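Local coordinates for protein HIAXHD3 (Humicola insolens, PDB 3ZXK) that is a GH43 exo-acting arabinofuranosidase that removes arabinofuranose side chains, probably from arabinoxylan, and whose active site has been a target of engineering for endo-xylanase activity, at residues Y197-G201 with N202-L206; N338-T341 with S342-T345. All coordinates share one frame; numbering follows the deposited sequence.

Contact 1 (Y197-G201 with N202-L206); sequences YKIRG and NYYIL
Tyr-197 pairs with Tyr-204, and Ile-199 with Asn-202, as hydrogen-bonded pairs of a tight antiparallel hairpin, the two short strands meeting at 141° and joined by a type I' turn through Arg-200 and Gly-201. This is the 192-199/202-209 hairpin of one sheet in the catalytic domain, a five-bladed beta-propeller in GH43 enzymes. The Tyr-204 N to Tyr-197 O bond (2.9 Å) is almost straight, whereas at the turn Asn-202 N comes to Ile-199 O from above the carbonyl plane (3.0 Å). Gly-201 suits its corner, since at these backbone angles a CB would collide with the carbonyl oxygen of Arg-200.

Lys-198 and Tyr-203, the non-hydrogen-bonded pair, meet on one face of the sheet. The lysine starts with CG opposite its own backbone nitrogen (chi1 172°) and bends at chi2, which lays Lys-198 CD over one face of the Tyr-203 ring, offset toward the rim, 3.8 Å from the ring centroid. This CH-pi contact carries NZ to the phenol end, where the bond from Lys-198 NZ to Tyr-203 OH is weak at 3.5 Å. The stronger partners of NZ are Asp-149 and Asp-150, and the sulfonate of a buffer molecule, probably from the crystallisation liquor, is a third salt-bridge partner; Asp-149 also takes the Tyr-203 hydroxyl, tying both polar ends to one carboxylate.

On the other face of the sheet, Ile-199 crosses the Tyr-204 ring at about a right angle, Ile-199 CB lying 3.9 Å from Tyr-204 CE1. Trp-282 meets that ring edge-to-face. Further along, Leu-206 CD1 rests 4.2 Å from Tyr-197 CE2.

Contact 2 (N338-T341 with S342-T345); sequences NPDT and SKFT
The Phe-344 ring turns an edge to Asp-340, whose carbonyl O lies near the ring plane, 3.7 Å from Phe-344 CD2. Pro-339 CB (3.9 Å) and Thr-341 CA (3.8 Å) both approach the ring obliquely at Phe-344 CE2. The ring is folded back over its own backbone, CG sitting between N and the carbonyl carbon (chi1 80°), and beyond these segments it meets the ring of Trp-335 at an inclined angle. The other flat group, the Asp-340 carboxylate, is gripped at OD1 by two donors of one residue: Ser-342 N on the anti side at 3.0 Å and Ser-342 OG on the syn side at 2.7 Å. Both come from the same face, about 30° out of the plane.

The first of these bonds makes an Asx turn, nested in a type I beta turn closed by Lys-343 N to Asp-340 O (3.1 Å). The pair of turns leads the chain into strand 344-346, an outermost strand of a sheet in the C-terminal concanavalin A-like beta-sandwich. Were Asp-340 an alanine, the N-H and hydroxyl of Ser-342 would probably lose their shared acceptor, leaving the hydroxyl little but a weak lysine bond to fix its rotation. That bond comes from Lys-343 NZ, which at 4.4 Å is too far from Asp-340 OD2 for a salt bridge, although Lys-343 CG passes obliquely 3.6 Å from Asp-340 OD2.

Both contacts are local turns that feed the chain into a strand, but they belong to different domains, with centres 44 Å apart on opposite sides of the molecule's centre and nearest atoms about 28 Å apart. Contact 1 joins two neighbouring strands of one propeller sheet and is partly buried; paired main chains set its register, while one face carries a lysine-tyrosine pair anchored by acidic residues and the other apolar and aromatic side chains. Contact 2 lies at the surface of the sandwich domain, where a loop enters an edge strand. There a side-chain carboxylate holds the backbone turn, and the apolar component shrinks to one phenylalanine ring against a proline and a threonine.

Contact 1 (Y197-G201 with N202-L206)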
loop_
_atom_site.group_PDB
_atom_site.type_symbol
_atom_site.label_atom_id
_atom_site.label_comp_id
_atom_site.label_asym_id
_atom_site.label_seq_id
_atom_site.Cartn_x
_atom_site.Cartn_y
_atom_site.Cartn_z
ATOM N N TYR A 197 3.309 -18.035 13.678
ATOM C CA TYR A 197 2.070 -18.819 13.746
ATOM C C TYR A 197 2.123 -19.895 14.819
ATOM O O TYR A 197 3.186 -20.455 15.124
ATOM C CB TYR A 197 1.797 -19.514 12.411
ATOM C CG TYR A 197 1.799 -18.561 11.223
ATOM C CD1 TYR A 197 0.638 -17.844 10.861
ATOM C CD2 TYR A 197 2.963 -18.361 10.486
ATOM C CE1 TYR A 197 0.651 -16.950 9.798
ATOM C CE2 TYR A 197 2.989 -17.472 9.417
ATOM C CZ TYR A 197 1.813 -16.785 9.048
ATOM O OH TYR A 197 1.779 -15.860 7.980
ATOM N N LYS A 198 0.961 -20.199 15.369
ATOM C CA LYS A 198 0.779 -21.358 16.245
ATOM C C LYS A 198 -0.220 -22.241 15.512
ATOM O O LYS A 198 -1.364 -21.845 15.278
ATOM C CB LYS A 198 0.250 -20.901 17.611
ATOM C CG LYS A 198 -0.163 -22.017 18.557
ATOM C CD LYS A 198 1.031 -22.770 19.103
ATOM C CE LYS A 198 0.615 -23.703 20.229
ATOM N NZ LYS A 198 0.077 -22.925 21.377
ATOM N N ILE A 199 0.232 -23.416 15.087
ATOM C CA ILE A 199 -0.593 -24.332 14.304
ATOM C C ILE A 199 -0.530 -25.741 14.884
ATOM O O ILE A 199 0.541 -26.341 14.938
ATOM C CB ILE A 199 -0.180 -24.341 12.820
ATOM C CG1 ILE A 199 -0.166 -22.923 12.242
ATOM C CG2 ILE A 199 -1.092 -25.300 12.037
ATOM C CD1 ILE A 199 0.487 -22.823 10.855
ATOM N N ARG A 200 -1.696 -26.250 15.317
ATOM C CA ARG A 200 -1.829 -27.572 15.942
ATOM C C ARG A 200 -0.712 -27.932 16.929
ATOM O O ARG A 200 -0.074 -28.996 16.820
ATOM C CB ARG A 200 -1.999 -28.663 14.877
ATOM C CG ARG A 200 -3.180 -28.446 13.948
ATOM C CD ARG A 200 -3.314 -29.585 12.936
ATOM N NE ARG A 200 -2.305 -29.475 11.875
ATOM C CZ ARG A 200 -2.535 -29.036 10.638
ATOM N NH1 ARG A 200 -3.755 -28.666 10.256
ATOM N NH2 ARG A 200 -1.534 -28.973 9.774
ATOM N N GLY A 201 -0.450 -27.028 17.868
ATOM C CA GLY A 201 0.477 -27.298 18.947
ATOM C C GLY A 201 1.906 -26.874 18.695
ATOM O O GLY A 201 2.727 -26.934 19.609
ATOM N N ASN A 202 2.218 -26.461 17.467
ATOM C CA ASN A 202 3.582 -26.120 17.087
ATOM C C ASN A 202 3.764 -24.654 16.700
ATOM O O ASN A 202 2.821 -24.013 16.271
ATOM C CB ASN A 202 4.005 -26.995 15.904
ATOM C CG ASN A 202 4.202 -28.447 16.281
ATOM O OD1 ASN A 202 4.894 -28.764 17.244
ATOM N ND2 ASN A 202 3.606 -29.339 15.508
ATOM N N TYR A 203 4.985 -24.150 16.812
ATOM C CA TYR A 203 5.289 -22.773 16.421
ATOM C C TYR A 203 6.031 -22.741 15.100
ATOM O O TYR A 203 7.011 -23.455 14.905
ATOM C CB TYR A 203 6.118 -22.058 17.498
ATOM C CG TYR A 203 5.357 -21.943 18.798
ATOM C CD1 TYR A 203 5.397 -22.967 19.742
ATOM C CD2 TYR A 203 4.556 -20.814 19.068
ATOM C CE1 TYR A 203 4.672 -22.905 20.921
ATOM C CE2 TYR A 203 3.824 -20.729 20.255
ATOM C CZ TYR A 203 3.904 -21.772 21.187
ATOM O OH TYR A 203 3.182 -21.747 22.380
ATOM N N TYR A 204 5.534 -21.911 14.204
ATOM C CA TYR A 204 6.117 -21.715 12.891
ATOM C C TYR A 204 6.443 -20.243 12.689
ATOM O O TYR A 204 5.697 -19.336 13.113
ATOM C CB TYR A 204 5.155 -22.179 11.791
ATOM C CG TYR A 204 4.836 -23.662 11.819
ATOM C CD1 TYR A 204 3.876 -24.162 12.676
ATOM C CD2 TYR A 204 5.507 -24.572 10.980
ATOM C CE1 TYR A 204 3.576 -25.509 12.714
ATOM C CE2 TYR A 204 5.195 -25.933 10.993
ATOM C CZ TYR A 204 4.247 -26.397 11.905
ATOM O OH TYR A 204 3.893 -27.719 11.976
ATOM N N ILE A 205 7.522 -20.005 11.959
ATOM C CA ILE A 205 7.847 -18.649 11.519
ATOM C C ILE A 205 8.147 -18.736 10.032
ATOM O O ILE A 205 8.930 -19.578 9.608
ATOM C CB ILE A 205 9.065 -18.039 12.275
ATOM C CG1 ILE A 205 8.780 -17.941 13.779
ATOM C CG2 ILE A 205 9.389 -16.664 11.699
ATOM C CD1 ILE A 205 9.993 -17.642 14.633
ATOM N N LEU A 206 7.495 -17.903 9.236
ATOM C CA LEU A 206 7.832 -17.785 7.827
ATOM C C LEU A 206 8.803 -16.641 7.647
ATOM O O LEU A 206 8.587 -15.549 8.191
ATOM C CB LEU A 206 6.575 -17.503 7.004
ATOM C CG LEU A 206 6.075 -18.672 6.166
ATOM C CD1 LEU A 206 5.582 -19.798 7.076
ATOM C CD2 LEU A 206 4.984 -18.178 5.205
#

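Contact 2 (N338-T341 with S342-T345)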
loop_
_atom_site.group_PDB
_atom_site.type_symbol
_atom_site.label_atom_id
_atom_site.label_comp_id
_atom_site.label_asym_id
_atom_site.label_seq_id
_atom_site.Cartn_x
_atom_site.Cartn_y
_atom_site.Cartn_z
ATOM N N ASN A 338 2.021 13.267 5.853
ATOM C CA ASN A 338 0.826 13.743 6.529
ATOM C C ASN A 338 0.346 15.033 5.888
ATOM O O ASN A 338 1.151 15.908 5.510
ATOM C CB ASN A 338 1.086 14.040 7.991
ATOM C CG ASN A 338 1.268 12.806 8.814
ATOM O OD1 ASN A 338 0.699 11.744 8.536
ATOM N ND2 ASN A 338 2.040 12.951 9.867
ATOM N N PRO A 339 -0.976 15.167 5.762
ATOM C CA PRO A 339 -1.527 16.380 5.193
ATOM C C PRO A 339 -1.511 17.554 6.190
ATOM O O PRO A 339 -1.474 17.332 7.419
ATOM C CB PRO A 339 -2.967 15.956 4.869
ATOM C CG PRO A 339 -3.297 14.986 5.940
ATOM C CD PRO A 339 -2.024 14.191 6.092
ATOM N N ASP A 340 -1.505 18.774 5.663
ATOM C CA ASP A 340 -1.844 19.964 6.453
ATOM C C ASP A 340 -3.377 20.072 6.464
ATOM O O ASP A 340 -4.008 20.440 5.463
ATOM C CB ASP A 340 -1.196 21.214 5.852
ATOM C CG ASP A 340 -1.499 22.488 6.636
ATOM O OD1 ASP A 340 -2.451 22.499 7.457
ATOM O OD2 ASP A 340 -0.782 23.487 6.414
ATOM N N THR A 341 -3.970 19.732 7.599
ATOM C CA THR A 341 -5.420 19.653 7.659
ATOM C C THR A 341 -6.110 21.013 7.593
ATOM O O THR A 341 -7.303 21.075 7.330
ATOM C CB THR A 341 -5.897 18.936 8.938
ATOM O OG1 THR A 341 -5.474 19.703 10.076
ATOM C CG2 THR A 341 -5.322 17.519 9.004
ATOM N N SER A 342 -5.364 22.095 7.795
ATOM C CA SER A 342 -5.944 23.428 7.733
ATOM C C SER A 342 -6.121 23.870 6.258
ATOM O O SER A 342 -6.746 24.917 5.987
ATOM C CB SER A 342 -5.061 24.439 8.482
ATOM O OG SER A 342 -3.899 24.806 7.741
ATOM N N LYS A 343 -5.587 23.060 5.334
ATOM C CA LYS A 343 -5.482 23.442 3.926
ATOM C C LYS A 343 -6.305 22.586 2.963
ATOM O O LYS A 343 -6.282 22.829 1.772
ATOM C CB LYS A 343 -4.021 23.521 3.458
ATOM C CG LYS A 343 -3.192 24.662 4.083
ATOM C CD LYS A 343 -3.603 26.078 3.655
ATOM C CE LYS A 343 -2.664 27.133 4.241
ATOM N NZ LYS A 343 -2.832 27.318 5.709
ATOM N N PHE A 344 -7.060 21.614 3.470
ATOM C CA PHE A 344 -8.046 20.910 2.639
ATOM C C PHE A 344 -9.374 20.766 3.361
ATOM O O PHE A 344 -9.431 20.741 4.605
ATOM C CB PHE A 344 -7.519 19.525 2.183
ATOM C CG PHE A 344 -7.635 18.440 3.233
ATOM C CD1 PHE A 344 -8.785 17.643 3.314
ATOM C CD2 PHE A 344 -6.582 18.195 4.125
ATOM C CE1 PHE A 344 -8.865 16.636 4.264
ATOM C CE2 PHE A 344 -6.675 17.196 5.085
ATOM C CZ PHE A 344 -7.829 16.426 5.165
ATOM N N THR A 345 -10.450 20.635 2.589
ATOM C CA THR A 345 -11.767 20.372 3.183
ATOM C C THR A 345 -12.582 19.527 2.233
ATOM O O THR A 345 -12.584 19.768 1.020
ATOM C CB THR A 345 -12.576 21.678 3.416
ATOM O OG1 THR A 345 -11.750 22.679 4.029
ATOM C CG2 THR A 345 -13.754 21.384 4.321
#